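Local coordinates for tubulin-like protein CetZ2 (Haloferax volcanii, PDB 4B45) that binds GTP, probably hydrolyses it, forms tubulin-like protofilaments and takes part in controlling cell shape in a haloarchaeon, at residues I222-Y227 against T253-P258; M244-R249 against L310-L315; V268-E273 against G300-L305. All coordinates share one frame; numbering follows the deposited sequence.

Contact 1 of 3, residues I222-Y227 against T253-P258; sequences IAALGY and TGTSLP
Chi1 of S256 is 62°, which tucks OG between the residue's own backbone N and carbonyl carbon and aims it at the backbone of L225. L225 N donates to S256 OG at 3.0 Å in a fairly straight bond (162° at the hydrogen), while S256 N returns a more bent bond to L225 O, also 3.0 Å. One serine thus grips both polar backbone atoms of a single strand residue. In L257, CG lies anti to the backbone N (chi1 174°), and the branch meets I222 at roughly a right angle, CD2 to I222 CG2 at 3.8 Å. Between these groups A224 CB packs on L257 CB and lies 3.4 Å from T255 OG1, a hydroxyl turned back within its own loop to bond L257 O. Further along, Y227 N donates to G254 O at 3.0 Å, and a single bridge joins G226 and T255. The loop runs roughly antiparallel to the strand over G254-L257. S256 OG also bonds L162 O, so its hydroxyl bridges L225 N of strand 222-231 and L162 O of strand 159-164; the S256 side chain lies about 10 Å from the bound nucleotide. Strand 309-319 pairs with 222-231 through A224 and G226, helix 175-196 packs on L225 and Y227, and helix 323-340 covers I222 and L257.

Contact 2 of 3, residues M244-R249 against L310-L315; sequences MSTTRR and LASLVL
S312 of strand 310-315 places its hydroxyl within bonding distance of two successive threonines, T246 and T247, on the helix lying over it. This is alpha-on-beta packing in the C-terminal domain of the tubulin/FtsZ fold: the segment axes approach to 7.1 Å and run in the same general direction, 34° apart. S312 OG is set beside its own backbone N, anti to the carbonyl carbon (chi1 -60°), and enters between the two threonine hydroxyls. T246 OG1 reaches S312 OG at 2.8 Å in a hydrogen bond that either hydroxyl could donate. T247 OG1 is 2.7 Å from the same S312 OG, close enough for a second hydrogen bond, although which acceptor receives the serine proton is not settled. T247 carries OG1 beside its backbone N and swings CG2 anti to N, down the strand toward V314. Each threonine hydroxyl also bonds a carbonyl one turn earlier in the helix, T246 OG1 that of A242 and T247 OG1 that of V243, which ties the cluster to the helix backbone. If both threonines donate to those carbonyls, the one S312 proton is left to serve T246 OG1 or T247 OG1, not both. Apolar contact beside the cluster is slight, the T247 and V314 CG2 methyls standing 4.4 Å apart. I270 of the next strand closes in on both S312 and T247. The two threonine oxygens that share S312 OG, T246 OG1 and T247 OG1, lie 4.1 Å from each other.

Contact 3 of 3, residues V268-E273 against G300-L305; sequences VVIAGE and GGDFPL
V269 and A271 meet F303 and L305 on the tightly packed face of this parallel strand pair. With CG anti to the backbone N (chi1 -174°), F303 leaves its CB against V269 CG1 at 3.7 Å and A271 CB at 3.9 Å while the ring runs on past them. L305 folds back, its CD2 lying over the centre of the F303 ring, 3.6 Å above the plane, and also touching A271 CB. On the other face few side chains of the two strands meet. There G300 and G272 offer only backbone, and the main contact between side chains is D302 OD1 beside I270 CB at 3.9 Å; the same carboxylate makes a long, weak ion pair with R286. The partly exposed residues are G300, G301, D302, P304 and E273. The backbone ladder is regular, with F303 N to I270 O short and straight (3.0 Å, 168°) and G272 bonded through its N to F303 O and through its O to L305 N, except for one weak rung, I270 N to G301 O at 3.3 Å. The backbone angles of G272 themselves call for glycine. The strands belong to a beta-alpha-beta unit whose helix, 279-293, packs on V268, I270 and D302, with helix 240-252 also reaching I270. Helix 175-196 covers F303; strand 309-319 flanks 263-272, leaving 298-304 outermost in the sheet within this chain.

How the contacts relate
All three contacts lie in the C-terminal domain and share one sheet, in which strands 222-231, 309-319, 263-272 and 298-304 are neighbours in that order. Contact 2 is central, its centre about 11 Å from that of contact 1 and about 10 Å from that of contact 3, whereas the centres of contacts 1 and 3 are about 18 Å apart, and they do not touch. Along the chain, the segments of contacts 1 and 2 alternate, and both segments of contact 3 fall between those of contact 2. Helix 240-252 leads directly into loop 253-258, linking contacts 1 and 2. The series thus runs from the nucleotide-proximal end of the domain to its far edge strand.

Contact 1 of 3, residues I222-Y227 against T253-P258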
ATOM      1  N   ILE A 222       5.048 -10.779   1.435  1.00 47.45           N
ATOM      2  CA  ILE A 222       5.089  -9.539   0.676  1.00 50.07           C
ATOM      3  C   ILE A 222       4.031  -9.486  -0.415  1.00 49.97           C
ATOM      4  O   ILE A 222       3.804 -10.467  -1.128  1.00 49.46           O
ATOM      5  CB  ILE A 222       6.494  -9.309   0.076  1.00 51.57           C
ATOM      6  CG1 ILE A 222       7.485  -8.991   1.192  1.00 51.66           C
ATOM      7  CG2 ILE A 222       6.477  -8.169  -0.909  1.00 51.39           C
ATOM      8  CD1 ILE A 222       8.913  -8.959   0.730  1.00 55.43           C
ATOM      9  N   ALA A 223       3.373  -8.337  -0.544  1.00 48.47           N
ATOM     10  CA  ALA A 223       2.449  -8.145  -1.650  1.00 46.92           C
ATOM     11  C   ALA A 223       2.823  -6.926  -2.486  1.00 49.55           C
ATOM     12  O   ALA A 223       3.551  -6.023  -2.020  1.00 42.94           O
ATOM     13  CB  ALA A 223       1.010  -8.052  -1.148  1.00 35.26           C
ATOM     14  N   ALA A 224       2.348  -6.914  -3.731  1.00 40.07           N
ATOM     15  CA  ALA A 224       2.576  -5.777  -4.614  1.00 40.21           C
ATOM     16  C   ALA A 224       1.291  -5.400  -5.315  1.00 40.43           C
ATOM     17  O   ALA A 224       0.380  -6.225  -5.472  1.00 46.70           O
ATOM     18  CB  ALA A 224       3.681  -6.074  -5.621  1.00 40.90           C
ATOM     19  N   LEU A 225       1.198  -4.146  -5.730  1.00 34.40           N
ATOM     20  CA  LEU A 225      -0.027  -3.686  -6.360  1.00 40.09           C
ATOM     21  C   LEU A 225       0.293  -3.006  -7.668  1.00 40.99           C
ATOM     22  O   LEU A 225       0.943  -1.975  -7.679  1.00 39.12           O
ATOM     23  CB  LEU A 225      -0.803  -2.739  -5.442  1.00 39.10           C
ATOM     24  CG  LEU A 225      -2.173  -2.316  -6.000  1.00 44.48           C
ATOM     25  CD1 LEU A 225      -3.029  -3.548  -6.384  1.00 41.43           C
ATOM     26  CD2 LEU A 225      -2.953  -1.401  -5.041  1.00 39.58           C
ATOM     27  N   GLY A 226      -0.161  -3.594  -8.771  1.00 40.25           N
ATOM     28  CA  GLY A 226       0.137  -3.063 -10.083  1.00 34.14           C
ATOM     29  C   GLY A 226      -0.986  -2.215 -10.647  1.00 40.06           C
ATOM     30  O   GLY A 226      -2.168  -2.488 -10.416  1.00 43.71           O
ATOM     31  N   TYR A 227      -0.616  -1.190 -11.407  1.00 40.90           N
ATOM     32  CA  TYR A 227      -1.603  -0.344 -12.064  1.00 40.53           C
ATOM     33  C   TYR A 227      -1.127   0.151 -13.437  1.00 48.41           C
ATOM     34  O   TYR A 227       0.042   0.527 -13.610  1.00 43.19           O
ATOM     35  CB  TYR A 227      -1.972   0.829 -11.160  1.00 44.19           C
ATOM     36  CG  TYR A 227      -2.936   1.817 -11.777  1.00 45.95           C
ATOM     37  CD1 TYR A 227      -4.297   1.581 -11.764  1.00 45.40           C
ATOM     38  CD2 TYR A 227      -2.476   2.992 -12.368  1.00 49.95           C
ATOM     39  CE1 TYR A 227      -5.185   2.486 -12.329  1.00 50.26           C
ATOM     40  CE2 TYR A 227      -3.350   3.899 -12.939  1.00 45.59           C
ATOM     41  CZ  TYR A 227      -4.703   3.637 -12.919  1.00 46.70           C
ATOM     42  OH  TYR A 227      -5.582   4.540 -13.472  1.00 51.49           O
ATOM     43  N   THR A 253       5.576  -3.574 -15.464  1.00 60.59           N
ATOM     44  CA  THR A 253       6.178  -2.263 -15.204  1.00 63.25           C
ATOM     45  C   THR A 253       5.491  -1.432 -14.123  1.00 61.36           C
ATOM     46  O   THR A 253       6.134  -0.618 -13.466  1.00 67.91           O
ATOM     47  CB  THR A 253       6.288  -1.379 -16.480  1.00 69.99           C
ATOM     48  OG1 THR A 253       4.990  -0.932 -16.891  1.00 73.59           O
ATOM     49  CG2 THR A 253       6.933  -2.133 -17.604  1.00 69.29           C
ATOM     50  N   GLY A 254       4.191  -1.613 -13.945  1.00 54.57           N
ATOM     51  CA  GLY A 254       3.423  -0.672 -13.143  1.00 48.66           C
ATOM     52  C   GLY A 254       3.215  -1.085 -11.703  1.00 46.18           C
ATOM     53  O   GLY A 254       2.296  -0.611 -11.038  1.00 41.89           O
ATOM     54  N   THR A 255       4.074  -1.971 -11.217  1.00 43.62           N
ATOM     55  CA  THR A 255       3.901  -2.549  -9.899  1.00 34.32           C
ATOM     56  C   THR A 255       4.573  -1.691  -8.816  1.00 41.87           C
ATOM     57  O   THR A 255       5.605  -1.061  -9.054  1.00 42.53           O
ATOM     58  CB  THR A 255       4.461  -3.968  -9.891  1.00 41.71           C
ATOM     59  OG1 THR A 255       4.445  -4.491  -8.562  1.00 61.69           O
ATOM     60  CG2 THR A 255       5.863  -3.954 -10.408  1.00 37.47           C
ATOM     61  N   SER A 256       3.974  -1.658  -7.632  1.00 41.91           N
ATOM     62  CA  SER A 256       4.471  -0.830  -6.537  1.00 44.29           C
ATOM     63  C   SER A 256       5.827  -1.318  -6.013  1.00 43.54           C
ATOM     64  O   SER A 256       6.611  -0.538  -5.457  1.00 44.08           O
ATOM     65  CB  SER A 256       3.433  -0.773  -5.409  1.00 36.55           C
ATOM     66  OG  SER A 256       3.207  -2.061  -4.871  1.00 37.31           O
ATOM     67  N   LEU A 257       6.073  -2.613  -6.190  1.00 45.33           N
ATOM     68  CA  LEU A 257       7.374  -3.244  -5.977  1.00 45.26           C
ATOM     69  C   LEU A 257       7.868  -3.880  -7.288  1.00 46.75           C
ATOM     70  O   LEU A 257       7.213  -4.777  -7.809  1.00 52.96           O
ATOM     71  CB  LEU A 257       7.213  -4.365  -4.953  1.00 38.54           C
ATOM     72  CG  LEU A 257       8.444  -5.241  -4.714  1.00 47.58           C
ATOM     73  CD1 LEU A 257       9.536  -4.443  -3.974  1.00 47.99           C
ATOM     74  CD2 LEU A 257       8.059  -6.494  -3.938  1.00 48.97           C
ATOM     75  N   PRO A 258       9.029  -3.442  -7.820  1.00 49.93           N
ATOM     76  CA  PRO A 258       9.553  -4.025  -9.072  1.00 44.83           C
ATOM     77  C   PRO A 258       9.810  -5.534  -9.016  1.00 45.06           C
ATOM     78  O   PRO A 258      10.176  -6.075  -7.964  1.00 41.61           O
ATOM     79  CB  PRO A 258      10.898  -3.305  -9.266  1.00 40.61           C
ATOM     80  CG  PRO A 258      10.746  -2.018  -8.525  1.00 45.76           C
ATOM     81  CD  PRO A 258       9.858  -2.316  -7.347  1.00 40.85           C
TER

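Contact 2 of 3, residues M244-R249 against L310-L315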
ATOM      1  N   MET A 244      -5.392  -6.358 -22.576  1.00 44.75           N
ATOM      2  CA  MET A 244      -4.193  -7.199 -22.549  1.00 43.87           C
ATOM      3  C   MET A 244      -2.964  -6.402 -22.123  1.00 48.21           C
ATOM      4  O   MET A 244      -2.150  -6.852 -21.315  1.00 47.31           O
ATOM      5  CB  MET A 244      -3.885  -7.789 -23.929  1.00 49.11           C
ATOM      6  CG  MET A 244      -4.922  -8.751 -24.483  1.00 54.11           C
ATOM      7  SD  MET A 244      -5.352 -10.007 -23.269  1.00 54.29           S
ATOM      8  CE  MET A 244      -3.924 -11.093 -23.285  1.00 39.67           C
ATOM      9  N   SER A 245      -2.812  -5.222 -22.699  1.00 46.30           N
ATOM     10  CA  SER A 245      -1.568  -4.508 -22.535  1.00 49.97           C
ATOM     11  C   SER A 245      -1.529  -3.789 -21.187  1.00 48.59           C
ATOM     12  O   SER A 245      -0.499  -3.826 -20.516  1.00 48.93           O
ATOM     13  CB  SER A 245      -1.331  -3.547 -23.697  1.00 54.60           C
ATOM     14  OG  SER A 245      -1.874  -2.277 -23.406  1.00 63.88           O
ATOM     15  N   THR A 246      -2.629  -3.149 -20.780  1.00 42.19           N
ATOM     16  CA  THR A 246      -2.673  -2.587 -19.418  1.00 51.16           C
ATOM     17  C   THR A 246      -2.394  -3.654 -18.359  1.00 48.15           C
ATOM     18  O   THR A 246      -1.694  -3.399 -17.376  1.00 45.27           O
ATOM     19  CB  THR A 246      -4.007  -1.865 -19.071  1.00 56.26           C
ATOM     20  OG1 THR A 246      -5.103  -2.803 -19.074  1.00 47.51           O
ATOM     21  CG2 THR A 246      -4.267  -0.723 -20.050  1.00 57.31           C
ATOM     22  N   THR A 247      -2.942  -4.849 -18.564  1.00 42.61           N
ATOM     23  CA  THR A 247      -2.746  -5.945 -17.613  1.00 36.20           C
ATOM     24  C   THR A 247      -1.285  -6.365 -17.585  1.00 46.12           C
ATOM     25  O   THR A 247      -0.716  -6.507 -16.503  1.00 48.43           O
ATOM     26  CB  THR A 247      -3.649  -7.155 -17.920  1.00 39.01           C
ATOM     27  OG1 THR A 247      -5.007  -6.724 -17.994  1.00 38.95           O
ATOM     28  CG2 THR A 247      -3.541  -8.204 -16.836  1.00 38.11           C
ATOM     29  N   ARG A 248      -0.678  -6.552 -18.761  1.00 41.81           N
ATOM     30  CA  ARG A 248       0.768  -6.815 -18.832  1.00 50.20           C
ATOM     31  C   ARG A 248       1.605  -5.728 -18.160  1.00 46.28           C
ATOM     32  O   ARG A 248       2.552  -6.027 -17.420  1.00 42.81           O
ATOM     33  CB  ARG A 248       1.255  -6.972 -20.277  1.00 49.01           C
ATOM     34  CG  ARG A 248       0.724  -8.203 -21.011  1.00 60.74           C
ATOM     35  CD  ARG A 248       1.509  -8.429 -22.315  1.00 70.26           C
ATOM     36  NE  ARG A 248       0.730  -9.154 -23.314  1.00 75.50           N
ATOM     37  CZ  ARG A 248       0.071  -8.570 -24.310  1.00 79.40           C
ATOM     38  NH1 ARG A 248       0.105  -7.248 -24.448  1.00 78.06           N
ATOM     39  NH2 ARG A 248      -0.615  -9.308 -25.173  1.00 80.81           N
ATOM     40  N   ARG A 249       1.281  -4.470 -18.434  1.00 44.41           N
ATOM     41  CA  ARG A 249       2.055  -3.378 -17.857  1.00 50.86           C
ATOM     42  C   ARG A 249       1.908  -3.343 -16.346  1.00 48.36           C
ATOM     43  O   ARG A 249       2.894  -3.145 -15.639  1.00 50.60           O
ATOM     44  CB  ARG A 249       1.666  -2.029 -18.465  1.00 61.59           C
ATOM     45  CG  ARG A 249       2.186  -1.826 -19.883  1.00 71.75           C
ATOM     46  CD  ARG A 249       2.354  -0.358 -20.186  1.00 78.58           C
ATOM     47  NE  ARG A 249       1.229   0.432 -19.695  1.00 87.06           N
ATOM     48  CZ  ARG A 249       0.150   0.728 -20.413  1.00 93.00           C
ATOM     49  NH1 ARG A 249       0.041   0.293 -21.663  1.00 97.42           N
ATOM     50  NH2 ARG A 249      -0.822   1.460 -19.880  1.00 89.28           N
ATOM     51  N   LEU A 310      -9.700   2.751 -19.477  1.00 48.33           N
ATOM     52  CA  LEU A 310      -9.788   1.430 -18.875  1.00 46.78           C
ATOM     53  C   LEU A 310      -8.518   1.276 -18.081  1.00 46.29           C
ATOM     54  O   LEU A 310      -7.488   1.837 -18.452  1.00 50.86           O
ATOM     55  CB  LEU A 310      -9.764   0.344 -19.949  1.00 46.04           C
ATOM     56  CG  LEU A 310     -10.990   0.098 -20.800  1.00 61.12           C
ATOM     57  CD1 LEU A 310     -10.586  -0.734 -22.000  1.00 55.13           C
ATOM     58  CD2 LEU A 310     -12.042  -0.614 -19.972  1.00 70.73           C
ATOM     59  N   ALA A 311      -8.563   0.490 -17.016  1.00 42.75           N
ATOM     60  CA  ALA A 311      -7.332   0.191 -16.306  1.00 46.83           C
ATOM     61  C   ALA A 311      -7.359  -1.216 -15.761  1.00 42.98           C
ATOM     62  O   ALA A 311      -8.428  -1.761 -15.509  1.00 46.76           O
ATOM     63  CB  ALA A 311      -7.085   1.198 -15.185  1.00 43.05           C
ATOM     64  N   SER A 312      -6.174  -1.799 -15.614  1.00 41.78           N
ATOM     65  CA  SER A 312      -6.010  -3.040 -14.884  1.00 40.91           C
ATOM     66  C   SER A 312      -5.340  -2.713 -13.557  1.00 41.31           C
ATOM     67  O   SER A 312      -4.327  -2.002 -13.493  1.00 38.79           O
ATOM     68  CB  SER A 312      -5.154  -4.045 -15.651  1.00 43.99           C
ATOM     69  OG  SER A 312      -5.741  -4.361 -16.899  1.00 67.93           O
ATOM     70  N   LEU A 313      -5.922  -3.234 -12.495  1.00 39.53           N
ATOM     71  CA  LEU A 313      -5.374  -3.064 -11.173  1.00 41.42           C
ATOM     72  C   LEU A 313      -5.129  -4.481 -10.715  1.00 40.62           C
ATOM     73  O   LEU A 313      -6.076  -5.259 -10.574  1.00 45.73           O
ATOM     74  CB  LEU A 313      -6.408  -2.382 -10.296  1.00 43.11           C
ATOM     75  CG  LEU A 313      -6.062  -1.972  -8.874  1.00 43.30           C
ATOM     76  CD1 LEU A 313      -5.092  -0.785  -8.888  1.00 45.59           C
ATOM     77  CD2 LEU A 313      -7.350  -1.618  -8.142  1.00 47.85           C
ATOM     78  N   VAL A 314      -3.862  -4.844 -10.545  1.00 36.69           N
ATOM     79  CA  VAL A 314      -3.513  -6.218 -10.190  1.00 39.03           C
ATOM     80  C   VAL A 314      -2.793  -6.326  -8.852  1.00 44.84           C
ATOM     81  O   VAL A 314      -1.669  -5.860  -8.717  1.00 41.37           O
ATOM     82  CB  VAL A 314      -2.621  -6.856 -11.252  1.00 39.62           C
ATOM     83  CG1 VAL A 314      -2.252  -8.261 -10.834  1.00 44.45           C
ATOM     84  CG2 VAL A 314      -3.343  -6.875 -12.609  1.00 38.64           C
ATOM     85  N   LEU A 315      -3.445  -6.964  -7.881  1.00 39.49           N
ATOM     86  CA  LEU A 315      -2.855  -7.230  -6.575  1.00 38.57           C
ATOM     87  C   LEU A 315      -2.155  -8.574  -6.628  1.00 41.25           C
ATOM     88  O   LEU A 315      -2.743  -9.562  -7.064  1.00 36.49           O
ATOM     89  CB  LEU A 315      -3.945  -7.255  -5.489  1.00 40.47           C
ATOM     90  CG  LEU A 315      -3.482  -7.612  -4.067  1.00 46.73           C
ATOM     91  CD1 LEU A 315      -2.478  -6.577  -3.524  1.00 31.51           C
ATOM     92  CD2 LEU A 315      -4.668  -7.801  -3.099  1.00 44.33           C
TER

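Contact 3 of 3, residues V268-E273 against G300-L305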
ATOM      1  N   VAL A 268      -7.040  -9.787 -10.357  1.00 41.80           N
ATOM      2  CA  VAL A 268      -7.053  -8.932 -11.526  1.00 40.70           C
ATOM      3  C   VAL A 268      -8.361  -8.175 -11.620  1.00 41.37           C
ATOM      4  O   VAL A 268      -9.430  -8.762 -11.785  1.00 42.43           O
ATOM      5  CB  VAL A 268      -6.880  -9.752 -12.800  1.00 43.28           C
ATOM      6  CG1 VAL A 268      -6.766  -8.832 -14.001  1.00 45.95           C
ATOM      7  CG2 VAL A 268      -5.668 -10.657 -12.658  1.00 37.89           C
ATOM      8  N   VAL A 269      -8.262  -6.860 -11.512  1.00 43.28           N
ATOM      9  CA  VAL A 269      -9.426  -6.006 -11.597  1.00 40.95           C
ATOM     10  C   VAL A 269      -9.247  -5.165 -12.847  1.00 44.94           C
ATOM     11  O   VAL A 269      -8.231  -4.485 -13.017  1.00 41.31           O
ATOM     12  CB  VAL A 269      -9.581  -5.114 -10.319  1.00 45.39           C
ATOM     13  CG1 VAL A 269     -10.797  -4.188 -10.419  1.00 43.50           C
ATOM     14  CG2 VAL A 269      -9.692  -5.972  -9.068  1.00 42.28           C
ATOM     15  N   ILE A 270     -10.217  -5.257 -13.744  1.00 43.94           N
ATOM     16  CA  ILE A 270     -10.286  -4.363 -14.887  1.00 41.73           C
ATOM     17  C   ILE A 270     -11.330  -3.320 -14.544  1.00 43.89           C
ATOM     18  O   ILE A 270     -12.481  -3.658 -14.241  1.00 42.58           O
ATOM     19  CB  ILE A 270     -10.731  -5.104 -16.161  1.00 43.17           C
ATOM     20  CG1 ILE A 270      -9.801  -6.283 -16.436  1.00 41.32           C
ATOM     21  CG2 ILE A 270     -10.798  -4.154 -17.348  1.00 40.98           C
ATOM     22  CD1 ILE A 270      -8.353  -5.914 -16.410  1.00 45.52           C
ATOM     23  N   ALA A 271     -10.929  -2.055 -14.570  1.00 37.20           N
ATOM     24  CA  ALA A 271     -11.838  -0.969 -14.231  1.00 40.56           C
ATOM     25  C   ALA A 271     -12.192  -0.114 -15.446  1.00 46.22           C
ATOM     26  O   ALA A 271     -11.355   0.125 -16.325  1.00 51.50           O
ATOM     27  CB  ALA A 271     -11.224  -0.097 -13.123  1.00 37.93           C
ATOM     28  N   GLY A 272     -13.431   0.365 -15.486  1.00 50.82           N
ATOM     29  CA  GLY A 272     -13.864   1.242 -16.556  1.00 51.82           C
ATOM     30  C   GLY A 272     -15.352   1.137 -16.764  1.00 44.87           C
ATOM     31  O   GLY A 272     -16.041   0.491 -15.987  1.00 49.45           O
ATOM     32  N   GLU A 273     -15.858   1.768 -17.815  1.00 47.34           N
ATOM     33  CA  GLU A 273     -17.272   1.676 -18.131  1.00 53.31           C
ATOM     34  C   GLU A 273     -17.614   0.288 -18.668  1.00 48.98           C
ATOM     35  O   GLU A 273     -16.940  -0.202 -19.569  1.00 52.88           O
ATOM     36  CB  GLU A 273     -17.665   2.769 -19.125  1.00 55.88           C
ATOM     37  CG  GLU A 273     -17.419   4.155 -18.561  1.00 57.55           C
ATOM     38  CD  GLU A 273     -18.251   5.221 -19.240  1.00 67.95           C
ATOM     39  OE1 GLU A 273     -19.018   4.873 -20.164  1.00 65.99           O
ATOM     40  OE2 GLU A 273     -18.132   6.409 -18.850  1.00 71.63           O
ATOM     41  N   GLY A 300     -10.434 -12.795 -10.285  1.00 42.81           N
ATOM     42  CA  GLY A 300     -10.683 -11.648 -11.136  1.00 45.08           C
ATOM     43  C   GLY A 300     -12.060 -11.058 -10.954  1.00 49.28           C
ATOM     44  O   GLY A 300     -12.991 -11.749 -10.558  1.00 56.57           O
ATOM     45  N   GLY A 301     -12.186  -9.775 -11.258  1.00 43.20           N
ATOM     46  CA  GLY A 301     -13.470  -9.112 -11.196  1.00 45.46           C
ATOM     47  C   GLY A 301     -13.384  -7.769 -11.879  1.00 42.68           C
ATOM     48  O   GLY A 301     -12.289  -7.274 -12.152  1.00 49.02           O
ATOM     49  N   ASP A 302     -14.532  -7.174 -12.162  1.00 41.97           N
ATOM     50  CA  ASP A 302     -14.550  -5.885 -12.843  1.00 49.33           C
ATOM     51  C   ASP A 302     -15.114  -4.803 -11.939  1.00 52.98           C
ATOM     52  O   ASP A 302     -16.027  -5.048 -11.156  1.00 55.02           O
ATOM     53  CB  ASP A 302     -15.350  -5.962 -14.149  1.00 54.06           C
ATOM     54  CG  ASP A 302     -14.711  -6.889 -15.171  1.00 64.81           C
ATOM     55  OD1 ASP A 302     -13.586  -7.383 -14.905  1.00 63.67           O
ATOM     56  OD2 ASP A 302     -15.338  -7.129 -16.231  1.00 69.94           O
ATOM     57  N   PHE A 303     -14.554  -3.606 -12.070  1.00 49.84           N
ATOM     58  CA  PHE A 303     -14.938  -2.438 -11.286  1.00 45.49           C
ATOM     59  C   PHE A 303     -15.582  -1.430 -12.241  1.00 46.46           C
ATOM     60  O   PHE A 303     -14.880  -0.673 -12.917  1.00 49.12           O
ATOM     61  CB  PHE A 303     -13.674  -1.848 -10.652  1.00 44.12           C
ATOM     62  CG  PHE A 303     -13.912  -0.712  -9.687  1.00 46.42           C
ATOM     63  CD1 PHE A 303     -15.187  -0.221  -9.430  1.00 52.16           C
ATOM     64  CD2 PHE A 303     -12.829  -0.122  -9.038  1.00 41.75           C
ATOM     65  CE1 PHE A 303     -15.383   0.832  -8.533  1.00 55.75           C
ATOM     66  CE2 PHE A 303     -13.013   0.928  -8.141  1.00 41.83           C
ATOM     67  CZ  PHE A 303     -14.295   1.406  -7.888  1.00 49.12           C
ATOM     68  N   PRO A 304     -16.918  -1.417 -12.308  1.00 48.34           N
ATOM     69  CA  PRO A 304     -17.607  -0.446 -13.169  1.00 52.62           C
ATOM     70  C   PRO A 304     -17.533   0.988 -12.626  1.00 55.81           C
ATOM     71  O   PRO A 304     -18.021   1.253 -11.529  1.00 59.84           O
ATOM     72  CB  PRO A 304     -19.060  -0.940 -13.160  1.00 55.92           C
ATOM     73  CG  PRO A 304     -18.989  -2.359 -12.694  1.00 54.89           C
ATOM     74  CD  PRO A 304     -17.855  -2.390 -11.723  1.00 52.36           C
ATOM     75  N   LEU A 305     -16.914   1.892 -13.382  1.00 57.16           N
ATOM     76  CA  LEU A 305     -16.857   3.299 -12.993  1.00 60.59           C
ATOM     77  C   LEU A 305     -16.842   4.247 -14.199  1.00 60.90           C
ATOM     78  O   LEU A 305     -16.459   3.855 -15.302  1.00 55.77           O
ATOM     79  CB  LEU A 305     -15.664   3.559 -12.063  1.00 58.39           C
ATOM     80  CG  LEU A 305     -14.291   3.014 -12.468  1.00 60.99           C
ATOM     81  CD1 LEU A 305     -13.660   3.836 -13.583  1.00 63.33           C
ATOM     82  CD2 LEU A 305     -13.367   2.963 -11.268  1.00 57.62           C
TER